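Local atomic coordinates of F420-reducing hydrogenase, subunit beta (Methanothermobacter marburgensis, PDB entry 4OMF), a protein that probably passes electrons from a hydrogenase iron-sulfur chain through its bound FAD to coenzyme F420, as the beta subunit of the F420-reducing hydrogenase. Residues G152-M155 / E156-E159; Q144-I147 / C148-G152. One frame throughout, in Å; residues are numbered along the deposited sequence.

Contact 1: G152-M155 / E156-E159; sequences GVSM and ELVE
Leu157 folds back over Val153 and Ser154 where two overlapping i to i+3 beta turns link helix 140-150 to strand 160-164. Its two methyl groups meet different neighbours. CD2 of Leu157 lies 3.9 Å from CB of Val153, and the two side chains run at a slant to each other. CD1 of Leu157 rests 3.4 Å from OG of Ser154. The serine hydroxyl is brought there by its chi1 of 71°, with OG lodged between backbone N and carbonyl carbon.

The backbone turns set these positions. Leu157 N makes a weak hydrogen bond of 3.1 Å to Ser154 O. Val158 N donates to Met155 O at 3.2 Å in a straighter bond.

The buried side chains have other neighbours as well. Met155 is buried and packs on Phe54, Trp55 and Tyr140. Trp55 also donates from NE1 to the carbonyl oxygen of Val158. This joins the turn to a separate loop. Glu156 and Leu157 are exposed, while Val158 is buried, with its CG2 3.6 Å from Ser154 O.

Contact 2: Q144-I147 / C148-G152; sequences QTFI and CEKLG
The last turns of helix 140-150 widen from alpha to pi type, and Gln144, Thr145 and Phe146 offer their carbonyls to the residues that follow. Cys148 N bonds Gln144 O at 2.7 Å, an i to i+4 step. The spacing then grows to five residues. Lys150 N reaches Thr145 O at 2.8 Å in an almost straight bond, with an N-H...O angle of 176°. Leu151 N reaches Phe146 O at 3.0 Å, but this bond is more bent. Between the two spacings, Glu149 N makes only weak bonds, to Gln144 O and to Thr145 O. Gly152 then leaves helical angles with a positive phi.

The side chains follow this backbone. In Cys148 the sulfur stands beside the backbone N, chi1 -56°, which puts SG 3.8 Å from Gln144 O. CB of Cys148 lies closer to Gln144 O, at 3.2 Å. CB of Glu149 lies 3.3 Å from Thr145 O. The Lys150 chain runs out past Thr145 O, and its CD approaches the Phe146 ring at a slant. Its NZ forms a salt bridge with Glu183.

Glu149 OE2 is hydrogen-bonded to a polar side chain and to the backbone of another protein chain, and Thr145 OG1 to Thr141 O and to a polar side chain of another protein chain. On the inner face Phe146 makes edge-to-face contacts with Phe138, Phe168 and Tyr187. CG of Leu151 sits 3.3 Å from Phe146 O.

Overall arrangement
Contact 2 comes first along the chain, on helix 140-150. Contact 1 follows in the loop that leads to strand 160-164, and both include Gly152. Their centres are about 8 Å apart. Ile147 joins them: its carbonyl oxygen lies 3.1 Å from Val153 N in a probable hydrogen bond, and its CD1 lies 3.6 Å from Met155 SD. Its CG2 also packs on Val158 CG2. The helix end packs on strands 167-171 and 176-180 of the three-stranded antiparallel sheet, and the loop leads into its strand 160-164. The unit sits more than 20 Å from the chain centre. Contact 2 reaches neighbouring subunits, whereas contact 1 touches none in the assembly.

Contact 1: G152-M155 / E156-E159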
ATOM      1  N   GLY C 152     -38.486  15.734  -0.519  1.00 21.04           N
ATOM      2  CA  GLY C 152     -38.585  16.786   0.479  1.00 24.55           C
ATOM      3  C   GLY C 152     -38.876  16.355   1.910  1.00 28.02           C
ATOM      4  O   GLY C 152     -39.504  17.094   2.679  1.00 21.98           O
ATOM      5  N   VAL C 153     -38.454  15.155   2.285  1.00 21.25           N
ATOM      6  CA  VAL C 153     -38.478  14.813   3.708  1.00 20.88           C
ATOM      7  C   VAL C 153     -37.039  14.541   4.147  1.00 26.42           C
ATOM      8  O   VAL C 153     -36.129  15.247   3.710  1.00 26.81           O
ATOM      9  CB  VAL C 153     -39.434  13.623   4.007  1.00 21.10           C
ATOM     10  CG1 VAL C 153     -40.879  14.079   3.778  1.00 24.14           C
ATOM     11  CG2 VAL C 153     -39.117  12.413   3.124  1.00 23.24           C
ATOM     12  N   SER C 154     -36.825  13.560   5.015  1.00 23.95           N
ATOM     13  CA  SER C 154     -35.465  13.202   5.439  1.00 20.95           C
ATOM     14  C   SER C 154     -35.410  11.719   5.751  1.00 24.41           C
ATOM     15  O   SER C 154     -36.440  11.058   5.827  1.00 22.83           O
ATOM     16  CB  SER C 154     -35.033  14.005   6.653  1.00 22.33           C
ATOM     17  OG  SER C 154     -35.737  13.585   7.820  1.00 25.38           O
ATOM     18  N   MET C 155     -34.207  11.198   5.946  1.00 21.11           N
ATOM     19  CA  MET C 155     -34.048   9.766   6.148  1.00 25.33           C
ATOM     20  C   MET C 155     -34.766   9.359   7.447  1.00 23.30           C
ATOM     21  O   MET C 155     -35.365   8.283   7.533  1.00 22.29           O
ATOM     22  CB  MET C 155     -32.555   9.392   6.166  1.00 19.87           C
ATOM     23  CG  MET C 155     -31.828   9.751   4.857  1.00 22.02           C
ATOM     24  SD  MET C 155     -32.546   8.970   3.382  1.00 25.76           S
ATOM     25  CE  MET C 155     -32.280   7.244   3.747  1.00 26.78           C
ATOM     26  N   GLU C 156     -34.743  10.246   8.434  1.00 22.08           N
ATOM     27  CA  GLU C 156     -35.326   9.954   9.729  1.00 22.87           C
ATOM     28  C   GLU C 156     -36.855   9.882   9.673  1.00 21.57           C
ATOM     29  O   GLU C 156     -37.471   9.202  10.489  1.00 26.35           O
ATOM     30  CB  GLU C 156     -34.861  11.013  10.746  1.00 27.34           C
ATOM     31  CG  GLU C 156     -35.374  10.851  12.167  1.00 39.96           C
ATOM     32  CD  GLU C 156     -34.996  12.034  13.059  1.00 42.11           C
ATOM     33  OE1 GLU C 156     -34.941  13.182  12.550  1.00 44.58           O
ATOM     34  OE2 GLU C 156     -34.751  11.810  14.266  1.00 42.50           O
ATOM     35  N   LEU C 157     -37.473  10.595   8.722  1.00 20.07           N
ATOM     36  CA  LEU C 157     -38.934  10.561   8.565  1.00 20.99           C
ATOM     37  C   LEU C 157     -39.437   9.314   7.834  1.00 22.08           C
ATOM     38  O   LEU C 157     -40.637   9.057   7.820  1.00 20.43           O
ATOM     39  CB  LEU C 157     -39.429  11.809   7.818  1.00 20.89           C
ATOM     40  CG  LEU C 157     -39.852  13.006   8.682  1.00 21.69           C
ATOM     41  CD1 LEU C 157     -38.683  13.512   9.493  1.00 25.05           C
ATOM     42  CD2 LEU C 157     -40.402  14.113   7.804  1.00 22.07           C
ATOM     43  N   VAL C 158     -38.534   8.548   7.218  1.00 20.24           N
ATOM     44  CA  VAL C 158     -38.939   7.336   6.472  1.00 19.05           C
ATOM     45  C   VAL C 158     -39.165   6.140   7.408  1.00 19.02           C
ATOM     46  O   VAL C 158     -38.238   5.706   8.105  1.00 21.64           O
ATOM     47  CB  VAL C 158     -37.887   6.972   5.400  1.00 23.15           C
ATOM     48  CG1 VAL C 158     -38.210   5.634   4.747  1.00 22.44           C
ATOM     49  CG2 VAL C 158     -37.810   8.103   4.346  1.00 20.47           C
ATOM     50  N   GLU C 159     -40.401   5.636   7.458  1.00 19.36           N
ATOM     51  CA  GLU C 159     -40.716   4.454   8.260  1.00 20.27           C
ATOM     52  C   GLU C 159     -40.544   3.150   7.483  1.00 21.45           C
ATOM     53  O   GLU C 159     -40.284   2.102   8.074  1.00 23.28           O
ATOM     54  CB  GLU C 159     -42.148   4.539   8.806  1.00 24.71           C
ATOM     55  CG  GLU C 159     -42.310   5.710   9.764  1.00 30.92           C
ATOM     56  CD  GLU C 159     -43.639   5.732  10.493  1.00 43.08           C
ATOM     57  OE1 GLU C 159     -44.575   5.018  10.075  1.00 43.43           O
ATOM     58  OE2 GLU C 159     -43.743   6.484  11.489  1.00 43.37           O
TER

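Contact 2: Q144-I147 / C148-G152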
ATOM      1  N   GLN C 144     -30.489   9.423  -0.427  1.00 18.67           N
ATOM      2  CA  GLN C 144     -30.710  10.767   0.089  1.00 17.37           C
ATOM      3  C   GLN C 144     -31.258  11.713  -0.973  1.00 18.50           C
ATOM      4  O   GLN C 144     -32.124  12.536  -0.677  1.00 20.24           O
ATOM      5  CB  GLN C 144     -29.412  11.335   0.682  1.00 19.77           C
ATOM      6  CG  GLN C 144     -29.088  10.773   2.047  1.00 21.04           C
ATOM      7  CD  GLN C 144     -27.737  11.221   2.534  1.00 23.19           C
ATOM      8  OE1 GLN C 144     -26.776  11.237   1.764  1.00 21.33           O
ATOM      9  NE2 GLN C 144     -27.648  11.604   3.815  1.00 23.37           N
ATOM     10  N   THR C 145     -30.751  11.615  -2.201  1.00 20.10           N
ATOM     11  CA  THR C 145     -31.300  12.431  -3.290  1.00 18.05           C
ATOM     12  C   THR C 145     -32.791  12.138  -3.488  1.00 18.20           C
ATOM     13  O   THR C 145     -33.592  13.061  -3.593  1.00 19.39           O
ATOM     14  CB  THR C 145     -30.575  12.201  -4.631  1.00 21.79           C
ATOM     15  OG1 THR C 145     -29.204  12.603  -4.508  1.00 21.57           O
ATOM     16  CG2 THR C 145     -31.231  13.051  -5.744  1.00 18.58           C
ATOM     17  N   PHE C 146     -33.156  10.858  -3.504  1.00 17.85           N
ATOM     18  CA  PHE C 146     -34.562  10.496  -3.659  1.00 18.18           C
ATOM     19  C   PHE C 146     -35.389  11.088  -2.526  1.00 22.25           C
ATOM     20  O   PHE C 146     -36.408  11.731  -2.765  1.00 20.50           O
ATOM     21  CB  PHE C 146     -34.759   8.972  -3.680  1.00 20.08           C
ATOM     22  CG  PHE C 146     -33.939   8.254  -4.727  1.00 21.52           C
ATOM     23  CD1 PHE C 146     -33.680   6.903  -4.606  1.00 22.64           C
ATOM     24  CD2 PHE C 146     -33.446   8.925  -5.832  1.00 17.55           C
ATOM     25  CE1 PHE C 146     -32.925   6.234  -5.561  1.00 25.41           C
ATOM     26  CE2 PHE C 146     -32.686   8.262  -6.776  1.00 17.93           C
ATOM     27  CZ  PHE C 146     -32.429   6.920  -6.644  1.00 19.42           C
ATOM     28  N   ILE C 147     -34.927  10.875  -1.292  1.00 19.13           N
ATOM     29  CA  ILE C 147     -35.752  11.088  -0.092  1.00 18.71           C
ATOM     30  C   ILE C 147     -35.654  12.512   0.470  1.00 22.04           C
ATOM     31  O   ILE C 147     -36.670  13.128   0.775  1.00 20.14           O
ATOM     32  CB  ILE C 147     -35.358  10.062   1.002  1.00 20.91           C
ATOM     33  CG1 ILE C 147     -35.818   8.662   0.577  1.00 21.89           C
ATOM     34  CG2 ILE C 147     -35.916  10.459   2.374  1.00 22.21           C
ATOM     35  CD1 ILE C 147     -35.138   7.521   1.313  1.00 21.29           C
ATOM     36  N   CYS C 148     -34.432  13.031   0.577  1.00 21.46           N
ATOM     37  CA  CYS C 148     -34.214  14.349   1.162  1.00 20.20           C
ATOM     38  C   CYS C 148     -34.382  15.490   0.169  1.00 24.96           C
ATOM     39  O   CYS C 148     -34.770  16.591   0.556  1.00 29.05           O
ATOM     40  CB  CYS C 148     -32.825  14.434   1.797  1.00 19.83           C
ATOM     41  SG  CYS C 148     -32.489  13.172   3.032  1.00 25.87           S
ATOM     42  N   GLU C 149     -34.072  15.238  -1.099  1.00 19.53           N
ATOM     43  CA  GLU C 149     -34.079  16.307  -2.095  1.00 25.97           C
ATOM     44  C   GLU C 149     -35.348  16.226  -2.944  1.00 26.28           C
ATOM     45  O   GLU C 149     -36.152  17.150  -2.919  1.00 25.08           O
ATOM     46  CB  GLU C 149     -32.828  16.241  -2.978  1.00 22.50           C
ATOM     47  CG  GLU C 149     -31.528  16.204  -2.179  1.00 22.27           C
ATOM     48  CD  GLU C 149     -31.218  17.512  -1.458  1.00 26.04           C
ATOM     49  OE1 GLU C 149     -30.589  17.450  -0.387  1.00 31.53           O
ATOM     50  OE2 GLU C 149     -31.570  18.597  -1.964  1.00 25.66           O
ATOM     51  N   LYS C 150     -35.539  15.133  -3.684  1.00 19.83           N
ATOM     52  CA  LYS C 150     -36.711  15.056  -4.558  1.00 21.01           C
ATOM     53  C   LYS C 150     -38.036  15.040  -3.783  1.00 24.57           C
ATOM     54  O   LYS C 150     -38.981  15.758  -4.131  1.00 25.71           O
ATOM     55  CB  LYS C 150     -36.628  13.822  -5.457  1.00 24.02           C
ATOM     56  CG  LYS C 150     -35.495  13.895  -6.480  1.00 25.62           C
ATOM     57  CD  LYS C 150     -35.362  12.607  -7.250  1.00 29.73           C
ATOM     58  CE  LYS C 150     -34.604  12.805  -8.555  1.00 36.08           C
ATOM     59  NZ  LYS C 150     -35.450  13.445  -9.622  1.00 34.20           N
ATOM     60  N   LEU C 151     -38.123  14.219  -2.743  1.00 24.60           N
ATOM     61  CA  LEU C 151     -39.401  14.058  -2.041  1.00 23.67           C
ATOM     62  C   LEU C 151     -39.557  15.034  -0.866  1.00 24.12           C
ATOM     63  O   LEU C 151     -40.629  15.138  -0.274  1.00 24.99           O
ATOM     64  CB  LEU C 151     -39.565  12.616  -1.554  1.00 23.70           C
ATOM     65  CG  LEU C 151     -39.694  11.592  -2.691  1.00 26.76           C
ATOM     66  CD1 LEU C 151     -39.796  10.169  -2.172  1.00 26.15           C
ATOM     67  CD2 LEU C 151     -40.909  11.942  -3.568  1.00 21.18           C
ATOM     68  N   GLY C 152     -38.486  15.734  -0.519  1.00 21.04           N
ATOM     69  CA  GLY C 152     -38.585  16.786   0.479  1.00 24.55           C
ATOM     70  C   GLY C 152     -38.876  16.355   1.910  1.00 28.02           C
ATOM     71  O   GLY C 152     -39.504  17.094   2.679  1.00 21.98           O
TER